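Local coordinates for extracellular solute-binding protein family 1 (Arthrobacter chlorophenolicus, PDB 4R2F), which probably serves as the extracellular sugar-binding component of a transporter, holding the disaccharide laminaribiose in a pocket between its two lobes, at residues A[75-80]-A[201-206]; A[260-265]-A[274-279]. All blocks are in the same frame, centred on the assembly; numbering follows the deposited sequence.

Contact 1 of 2, residues A[75-80]-A[201-206]; sequences IQWNNF and GNNIGN. With BGC (beta-D-glucopyranose), chain B; BGC (beta-D-glucopyranose), chain C.
Gly201 and Asn78 meet where the loop after strand 70-74 comes against the turn leading into helix 204-215. Gly201 N donates to Asn78 OD1 over 3.0 Å. The bond is bent, with an N-H...O angle of 137°, and the donor sits above the amide's carbonyl plane. Asn78 reaches it because its CG swings anti to the backbone N (chi1 -163°). Gly201 itself, with its positive phi, packs against the base of the Trp77 side chain: its carbonyl O is 3.6 Å from Trp77 CB.

From that CB the indole runs off into the sugar site. One face is covered by the glucose of chain B, whose O4 stands 3.7 Å above the ring plane, over its centre, while the far end of the six-membered ring also meets the glucose of chain C. Trp77 NE1 donates to Pro46 O, Trp47 packs edge-to-face, and Trp77 CZ3 sits over the face of Phe80, so the ring is steadied on several sides.

Asn203 works crosswise to it, its amide plane nearly perpendicular to the indole (86°). Its OD1 is 4.1 Å from Trp77 CE3 and accepts from a water that also donates to Trp77 O at 2.6 Å, bridging the two segments. The same OD1 lies 2.9 Å from O4 of the chain B glucose, and Asn203 N donates to O6 of that sugar. Behind, Asn202 OD1 caps the helix by accepting from Ile204 N.

This is consistent with a family 1 solute-binding protein closed round its sugar: an aromatic face against the glucose, with Asn203 at its rim by O4 and O6. Only one hydrogen bond, a bent one, joins the segments directly; with just a water bridge and the Trp77-Gly201 packing besides, the sugar probably supplies much of what holds them together.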
ATOM      1  N   ILE A  75      -1.585   3.625  15.607  1.00 32.58           N
ATOM      2  CA  ILE A  75      -2.626   4.463  15.027  1.00 26.52           C
ATOM      3  C   ILE A  75      -3.416   3.562  14.090  1.00 30.85           C
ATOM      4  O   ILE A  75      -2.832   2.875  13.274  1.00 31.00           O
ATOM      5  CB  ILE A  75      -1.998   5.630  14.228  1.00 28.56           C
ATOM      6  CG1 ILE A  75      -1.100   6.465  15.126  1.00 30.48           C
ATOM      7  CG2 ILE A  75      -3.090   6.481  13.586  1.00 30.35           C
ATOM      8  CD1 ILE A  75      -1.822   7.137  16.289  1.00 34.10           C
ATOM      9  N   GLN A  76      -4.742   3.545  14.211  1.00 29.76           N
ATOM     10  CA  GLN A  76      -5.579   2.698  13.349  1.00 36.97           C
ATOM     11  C   GLN A  76      -5.657   3.255  11.920  1.00 23.78           C
ATOM     12  O   GLN A  76      -5.489   4.441  11.702  1.00 31.24           O
ATOM     13  CB  GLN A  76      -6.990   2.556  13.931  1.00 36.63           C
ATOM     14  CG  GLN A  76      -7.048   1.883  15.311  1.00 43.16           C
ATOM     15  CD  GLN A  76      -6.423   0.485  15.333  1.00 37.41           C
ATOM     16  OE1 GLN A  76      -5.622   0.165  16.208  1.00 44.10           O
ATOM     17  NE2 GLN A  76      -6.780  -0.339  14.372  1.00 39.02           N
ATOM     18  N   TRP A  77      -5.895   2.381  10.944  1.00 25.64           N
ATOM     19  CA  TRP A  77      -6.002   2.830   9.579  1.00 33.17           C
ATOM     20  C   TRP A  77      -7.220   3.727   9.323  1.00 33.91           C
ATOM     21  O   TRP A  77      -7.129   4.658   8.516  1.00 29.63           O
ATOM     22  CB  TRP A  77      -6.032   1.648   8.624  1.00 28.44           C
ATOM     23  CG  TRP A  77      -4.691   1.099   8.350  1.00 28.98           C
ATOM     24  CD1 TRP A  77      -4.225  -0.139   8.681  1.00 34.67           C
ATOM     25  CD2 TRP A  77      -3.621   1.770   7.690  1.00 32.20           C
ATOM     26  NE1 TRP A  77      -2.920  -0.282   8.262  1.00 35.33           N
ATOM     27  CE2 TRP A  77      -2.529   0.876   7.648  1.00 31.01           C
ATOM     28  CE3 TRP A  77      -3.479   3.037   7.114  1.00 35.73           C
ATOM     29  CZ2 TRP A  77      -1.317   1.222   7.067  1.00 26.32           C
ATOM     30  CZ3 TRP A  77      -2.279   3.377   6.536  1.00 38.81           C
ATOM     31  CH2 TRP A  77      -1.209   2.485   6.526  1.00 37.66           C
ATOM     32  N   ASN A  78      -8.354   3.468   9.971  1.00 37.64           N
ATOM     33  CA  ASN A  78      -9.559   4.240   9.627  1.00 31.31           C
ATOM     34  C   ASN A  78      -9.349   5.708   9.976  1.00 22.79           C
ATOM     35  O   ASN A  78      -8.966   6.044  11.112  1.00 33.69           O
ATOM     36  CB  ASN A  78     -10.807   3.714  10.321  1.00 36.56           C
ATOM     37  CG  ASN A  78     -12.089   4.234   9.669  1.00 47.68           C
ATOM     38  OD1 ASN A  78     -12.322   4.056   8.463  1.00 36.94           O
ATOM     39  ND2 ASN A  78     -12.916   4.884  10.452  1.00 35.88           N
ATOM     40  N   ASN A  79      -9.538   6.569   8.983  1.00 36.06           N
ATOM     41  CA  ASN A  79      -9.433   8.004   9.200  1.00 40.33           C
ATOM     42  C   ASN A  79      -8.008   8.457   9.585  1.00 39.23           C
ATOM     43  O   ASN A  79      -7.827   9.528  10.187  1.00 36.33           O
ATOM     44  CB  ASN A  79     -10.441   8.444  10.297  1.00 40.53           C
ATOM     45  CG  ASN A  79     -11.052   9.817  10.029  1.00 39.02           C
ATOM     46  OD1 ASN A  79     -11.099  10.277   8.895  1.00 36.21           O
ATOM     47  ND2 ASN A  79     -11.519  10.467  11.074  1.00 33.33           N
ATOM     48  N   PHE A  80      -6.995   7.673   9.217  1.00 31.53           N
ATOM     49  CA  PHE A  80      -5.606   7.962   9.628  1.00 31.14           C
ATOM     50  C   PHE A  80      -5.138   9.350   9.161  1.00 31.68           C
ATOM     51  O   PHE A  80      -4.381  10.024   9.850  1.00 30.05           O
ATOM     52  CB  PHE A  80      -4.641   6.890   9.102  1.00 34.99           C
ATOM     53  CG  PHE A  80      -4.266   7.067   7.662  1.00 35.85           C
ATOM     54  CD1 PHE A  80      -5.076   6.568   6.652  1.00 35.67           C
ATOM     55  CD2 PHE A  80      -3.098   7.740   7.303  1.00 36.33           C
ATOM     56  CE1 PHE A  80      -4.744   6.752   5.321  1.00 31.84           C
ATOM     57  CE2 PHE A  80      -2.766   7.925   5.957  1.00 34.13           C
ATOM     58  CZ  PHE A  80      -3.583   7.431   4.973  1.00 38.72           C
ATOM     59  N   GLY A 201     -11.564   1.283   7.653  1.00 31.64           N
ATOM     60  CA  GLY A 201     -10.192   0.820   7.832  1.00 26.45           C
ATOM     61  C   GLY A 201      -9.587   0.064   6.655  1.00 33.21           C
ATOM     62  O   GLY A 201      -8.416  -0.272   6.674  1.00 29.88           O
ATOM     63  N   ASN A 202     -10.382  -0.230   5.641  1.00 28.05           N
ATOM     64  CA  ASN A 202      -9.927  -1.055   4.526  1.00 28.13           C
ATOM     65  C   ASN A 202      -9.715  -0.190   3.280  1.00 28.99           C
ATOM     66  O   ASN A 202     -10.669   0.279   2.664  1.00 28.17           O
ATOM     67  CB  ASN A 202     -10.960  -2.151   4.256  1.00 34.97           C
ATOM     68  CG  ASN A 202     -10.429  -3.230   3.366  1.00 36.72           C
ATOM     69  OD1 ASN A 202      -9.322  -3.124   2.852  1.00 28.63           O
ATOM     70  ND2 ASN A 202     -11.208  -4.278   3.179  1.00 32.20           N
ATOM     71  N   ASN A 203      -8.449  -0.008   2.911  1.00 26.86           N
ATOM     72  CA  ASN A 203      -8.040   0.779   1.729  1.00 26.33           C
ATOM     73  C   ASN A 203      -7.769  -0.032   0.455  1.00 29.48           C
ATOM     74  O   ASN A 203      -7.413   0.516  -0.610  1.00 30.03           O
ATOM     75  CB  ASN A 203      -6.779   1.584   2.092  1.00 26.85           C
ATOM     76  CG  ASN A 203      -7.025   2.558   3.210  1.00 31.25           C
ATOM     77  OD1 ASN A 203      -6.346   2.557   4.239  1.00 38.90           O
ATOM     78  ND2 ASN A 203      -8.010   3.382   3.026  1.00 31.57           N
ATOM     79  N   ILE A 204      -7.982  -1.336   0.525  1.00 30.70           N
ATOM     80  CA  ILE A 204      -7.668  -2.194  -0.615  1.00 22.41           C
ATOM     81  C   ILE A 204      -8.557  -1.871  -1.825  1.00 25.32           C
ATOM     82  O   ILE A 204      -8.082  -1.881  -2.973  1.00 28.16           O
ATOM     83  CB  ILE A 204      -7.766  -3.669  -0.202  1.00 29.90           C
ATOM     84  CG1 ILE A 204      -6.645  -3.995   0.804  1.00 37.89           C
ATOM     85  CG2 ILE A 204      -7.754  -4.609  -1.398  1.00 35.00           C
ATOM     86  CD1 ILE A 204      -5.220  -3.894   0.262  1.00 39.69           C
ATOM     87  N   GLY A 205      -9.827  -1.570  -1.572  1.00 27.37           N
ATOM     88  CA  GLY A 205     -10.742  -1.137  -2.627  1.00 25.76           C
ATOM     89  C   GLY A 205     -10.234   0.092  -3.345  1.00 23.92           C
ATOM     90  O   GLY A 205     -10.266   0.146  -4.584  1.00 29.99           O
ATOM     91  N   ASN A 206      -9.785   1.079  -2.568  1.00 28.59           N
ATOM     92  CA  ASN A 206      -9.158   2.291  -3.122  1.00 27.60           C
ATOM     93  C   ASN A 206      -8.037   1.893  -4.059  1.00 43.02           C
ATOM     94  O   ASN A 206      -7.892   2.440  -5.150  1.00 27.77           O
ATOM     95  CB  ASN A 206      -8.555   3.150  -2.013  1.00 35.25           C
ATOM     96  CG  ASN A 206      -9.584   3.860  -1.162  1.00 36.42           C
ATOM     97  OD1 ASN A 206      -9.223   4.535  -0.206  1.00 41.27           O
ATOM     98  ND2 ASN A 206     -10.847   3.773  -1.532  1.00 27.11           N
TER
HETATM   99  C2  BGC B   1      -1.742  -2.192   3.751  1.00 35.34           C
HETATM  100  C3  BGC B   1      -2.153  -0.711   3.779  1.00 26.98           C
HETATM  101  C4  BGC B   1      -3.681  -0.616   3.887  1.00 27.67           C
HETATM  102  C5  BGC B   1      -4.190  -1.463   5.083  1.00 27.01           C
HETATM  103  C6  BGC B   1      -5.705  -1.359   5.301  1.00 31.84           C
HETATM  104  C1  BGC B   1      -2.376  -2.939   4.939  1.00 35.84           C
HETATM  105  O1  BGC B   1      -2.081  -4.334   4.880  1.00 52.00           O
HETATM  106  O2  BGC B   1      -0.308  -2.291   3.772  1.00 31.26           O
HETATM  107  O3  BGC B   1      -1.592  -0.062   2.607  1.00 26.46           O
HETATM  108  O4  BGC B   1      -4.159   0.723   4.066  1.00 30.95           O
HETATM  109  O5  BGC B   1      -3.809  -2.791   4.851  1.00 33.84           O
HETATM  110  O6  BGC B   1      -6.393  -1.692   4.094  1.00 29.88           O
HETATM  111  C2  BGC C   2      -0.130   1.670   1.885  1.00 26.35           C
HETATM  112  C3  BGC C   2       0.207   3.128   2.200  1.00 29.82           C
HETATM  113  C4  BGC C   2      -1.013   4.006   1.958  1.00 26.66           C
HETATM  114  C5  BGC C   2      -2.200   3.480   2.753  1.00 26.83           C
HETATM  115  C6  BGC C   2      -3.487   4.259   2.445  1.00 27.09           C
HETATM  116  C1  BGC C   2      -1.269   1.294   2.816  1.00 24.00           C
HETATM  117  O2  BGC C   2       0.997   0.826   2.090  1.00 27.54           O
HETATM  118  O3  BGC C   2       1.297   3.573   1.394  1.00 24.55           O
HETATM  119  O4  BGC C   2      -0.751   5.327   2.413  1.00 29.45           O
HETATM  120  O5  BGC C   2      -2.413   2.092   2.472  1.00 23.42           O
HETATM  121  O6  BGC C   2      -3.895   4.121   1.066  1.00 26.87           O
HETATM  122  O   HOH W   1      -7.885   4.220   6.072  1.00 33.48           O

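Contact 2 of 2, residues A[260-265]-A[274-279]; sequences DNLNAQ and GMLTLG
Thr277 OG1 donates to Leu278 O over 3.0 Å, from well above the carbonyl plane, and ties down the chain immediately after Leu276, the residue that meets both Leu262 and Asn263 of helix 259-267. No hydrogen bond crosses between the segments. Leu276 instead straddles two helix side chains with its two methyls: CD1 packs on Leu262 CD2 at 4.2 Å, while CD2 lies 4.2 Å from Asn263 OD1. Leu262 gets there by extending its CG anti to the backbone N (chi1 175°), straight out from the helix toward the strand end.

Strand 273-275 runs antiparallel to the long strand 145-161 in the mixed sheet of this solute-binding fold, and helix 259-267 leads into it through a short connection, so that helix and strand end, consecutive in the chain, pack on each other. The backbone of Gly274 pairs with Trp159, and that of Leu276 with Pro157, so the chain holds to the sheet even past the end of the strand. Gly279 then takes the N-cap position of helix 280-284, whose Arg283 and Val284 also touch Asn263. Leu276 CD1 also touches Ile204 of helix 204-215, and the Leu276 side chain comes within about 6 Å of a bound glucose.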
ATOM      1  N   ASP A 260     -10.596  -7.385   8.362  1.00 31.67           N
ATOM      2  CA  ASP A 260     -10.945  -8.683   8.936  1.00 30.68           C
ATOM      3  C   ASP A 260     -11.910  -9.459   8.074  1.00 29.42           C
ATOM      4  O   ASP A 260     -11.764 -10.667   7.928  1.00 33.28           O
ATOM      5  CB  ASP A 260     -11.548  -8.513  10.355  1.00 25.28           C
ATOM      6  CG  ASP A 260     -10.497  -8.201  11.409  1.00 43.94           C
ATOM      7  OD1 ASP A 260      -9.291  -8.360  11.139  1.00 40.77           O
ATOM      8  OD2 ASP A 260     -10.872  -7.790  12.519  1.00 47.58           O
ATOM      9  N   ASN A 261     -12.927  -8.782   7.541  1.00 29.51           N
ATOM     10  CA  ASN A 261     -13.901  -9.444   6.678  1.00 25.10           C
ATOM     11  C   ASN A 261     -13.226 -10.041   5.458  1.00 30.37           C
ATOM     12  O   ASN A 261     -13.509 -11.171   5.069  1.00 35.98           O
ATOM     13  CB  ASN A 261     -14.964  -8.475   6.157  1.00 32.40           C
ATOM     14  CG  ASN A 261     -15.883  -7.931   7.236  1.00 35.38           C
ATOM     15  OD1 ASN A 261     -16.453  -6.864   7.069  1.00 30.84           O
ATOM     16  ND2 ASN A 261     -16.021  -8.642   8.338  1.00 33.10           N
ATOM     17  N   LEU A 262     -12.355  -9.255   4.848  1.00 29.30           N
ATOM     18  CA  LEU A 262     -11.676  -9.652   3.630  1.00 31.76           C
ATOM     19  C   LEU A 262     -10.681 -10.800   3.897  1.00 26.15           C
ATOM     20  O   LEU A 262     -10.668 -11.793   3.168  1.00 27.98           O
ATOM     21  CB  LEU A 262     -10.995  -8.432   2.988  1.00 26.71           C
ATOM     22  CG  LEU A 262     -10.145  -8.754   1.749  1.00 33.45           C
ATOM     23  CD1 LEU A 262     -10.944  -9.479   0.670  1.00 34.94           C
ATOM     24  CD2 LEU A 262      -9.560  -7.464   1.221  1.00 32.68           C
ATOM     25  N   ASN A 263      -9.856 -10.654   4.932  1.00 30.64           N
ATOM     26  CA  ASN A 263      -8.963 -11.730   5.338  1.00 32.89           C
ATOM     27  C   ASN A 263      -9.731 -13.044   5.592  1.00 35.96           C
ATOM     28  O   ASN A 263      -9.325 -14.097   5.123  1.00 32.92           O
ATOM     29  CB  ASN A 263      -8.173 -11.335   6.575  1.00 37.51           C
ATOM     30  CG  ASN A 263      -7.101 -10.302   6.289  1.00 34.21           C
ATOM     31  OD1 ASN A 263      -6.754 -10.028   5.148  1.00 32.63           O
ATOM     32  ND2 ASN A 263      -6.564  -9.733   7.335  1.00 35.01           N
ATOM     33  N   ALA A 264     -10.857 -12.971   6.299  1.00 33.08           N
ATOM     34  CA  ALA A 264     -11.679 -14.146   6.538  1.00 29.98           C
ATOM     35  C   ALA A 264     -12.160 -14.799   5.251  1.00 32.32           C
ATOM     36  O   ALA A 264     -12.220 -16.024   5.185  1.00 32.56           O
ATOM     37  CB  ALA A 264     -12.863 -13.821   7.450  1.00 37.81           C
ATOM     38  N   GLN A 265     -12.497 -14.012   4.223  1.00 30.25           N
ATOM     39  CA  GLN A 265     -12.908 -14.612   2.945  1.00 30.21           C
ATOM     40  C   GLN A 265     -11.772 -15.452   2.328  1.00 34.67           C
ATOM     41  O   GLN A 265     -12.016 -16.494   1.745  1.00 29.59           O
ATOM     42  CB  GLN A 265     -13.349 -13.567   1.921  1.00 29.27           C
ATOM     43  CG  GLN A 265     -14.702 -12.929   2.175  1.00 38.65           C
ATOM     44  CD  GLN A 265     -15.273 -12.277   0.924  1.00 35.20           C
ATOM     45  OE1 GLN A 265     -14.560 -11.637   0.129  1.00 45.81           O
ATOM     46  NE2 GLN A 265     -16.562 -12.466   0.723  1.00 32.65           N
ATOM     47  N   GLY A 274      -8.069 -12.376  -6.353  1.00 31.02           N
ATOM     48  CA  GLY A 274      -8.121 -10.960  -6.045  1.00 32.25           C
ATOM     49  C   GLY A 274      -6.787 -10.302  -5.765  1.00 30.37           C
ATOM     50  O   GLY A 274      -5.762 -10.956  -5.708  1.00 32.91           O
ATOM     51  N   MET A 275      -6.824  -8.997  -5.540  1.00 35.36           N
ATOM     52  CA  MET A 275      -5.626  -8.204  -5.333  1.00 33.01           C
ATOM     53  C   MET A 275      -5.457  -7.996  -3.846  1.00 33.15           C
ATOM     54  O   MET A 275      -6.372  -7.569  -3.176  1.00 31.34           O
ATOM     55  CB  MET A 275      -5.766  -6.844  -6.034  1.00 34.60           C
ATOM     56  CG  MET A 275      -4.594  -5.883  -5.880  1.00 28.02           C
ATOM     57  SD  MET A 275      -4.963  -4.144  -6.195  1.00 22.63           S
ATOM     58  CE  MET A 275      -5.990  -3.775  -4.798  1.00 28.26           C
ATOM     59  N   LEU A 276      -4.294  -8.341  -3.321  1.00 28.48           N
ATOM     60  CA  LEU A 276      -4.005  -8.055  -1.931  1.00 22.11           C
ATOM     61  C   LEU A 276      -2.568  -7.573  -1.703  1.00 34.98           C
ATOM     62  O   LEU A 276      -2.150  -6.572  -2.258  1.00 36.00           O
ATOM     63  CB  LEU A 276      -4.387  -9.235  -1.033  1.00 28.93           C
ATOM     64  CG  LEU A 276      -4.699  -8.915   0.430  1.00 36.18           C
ATOM     65  CD1 LEU A 276      -5.362  -7.561   0.567  1.00 34.25           C
ATOM     66  CD2 LEU A 276      -5.540  -9.992   1.086  1.00 28.66           C
ATOM     67  N   THR A 277      -1.827  -8.303  -0.886  1.00 30.24           N
ATOM     68  CA  THR A 277      -0.505  -7.902  -0.451  1.00 27.24           C
ATOM     69  C   THR A 277       0.455  -9.061  -0.516  1.00 29.27           C
ATOM     70  O   THR A 277       0.063 -10.187  -0.727  1.00 35.80           O
ATOM     71  CB  THR A 277      -0.506  -7.414   1.006  1.00 34.15           C
ATOM     72  OG1 THR A 277      -0.715  -8.524   1.879  1.00 32.64           O
ATOM     73  CG2 THR A 277      -1.578  -6.381   1.230  1.00 45.62           C
ATOM     74  N   LEU A 278       1.729  -8.769  -0.342  1.00 30.78           N
ATOM     75  CA  LEU A 278       2.701  -9.815  -0.122  1.00 25.06           C
ATOM     76  C   LEU A 278       2.361 -10.532   1.185  1.00 33.33           C
ATOM     77  O   LEU A 278       1.905  -9.910   2.129  1.00 30.58           O
ATOM     78  CB  LEU A 278       4.097  -9.219  -0.041  1.00 26.82           C
ATOM     79  CG  LEU A 278       5.236 -10.200   0.190  1.00 27.56           C
ATOM     80  CD1 LEU A 278       6.528  -9.677  -0.393  1.00 32.92           C
ATOM     81  CD2 LEU A 278       5.396 -10.508   1.666  1.00 42.85           C
ATOM     82  N   GLY A 279       2.563 -11.843   1.215  1.00 31.85           N
ATOM     83  CA  GLY A 279       2.398 -12.656   2.437  1.00 29.65           C
ATOM     84  C   GLY A 279       0.979 -12.967   2.836  1.00 24.74           C
ATOM     85  O   GLY A 279       0.699 -13.157   4.003  1.00 29.40           O
TER

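How the contacts relate
Contact 1 is partly buried and lines the sugar site directly, whereas contact 2 is wholly buried in the layer behind it, their centres about 14 Å apart. Their chemistry follows: amides, a water and an aromatic face against the glucose in the first, leucine packing with one asparagine side chain at its margin in the second. The two share a border at the start of helix 204-215. There Ile204 O is 3.4 Å from Met275 CE, and the Asn202 amide rests on Leu262. Residues 260-265 and 274-279 thus back the turn at 201-206, while 75-80 faces that turn from across the cleft.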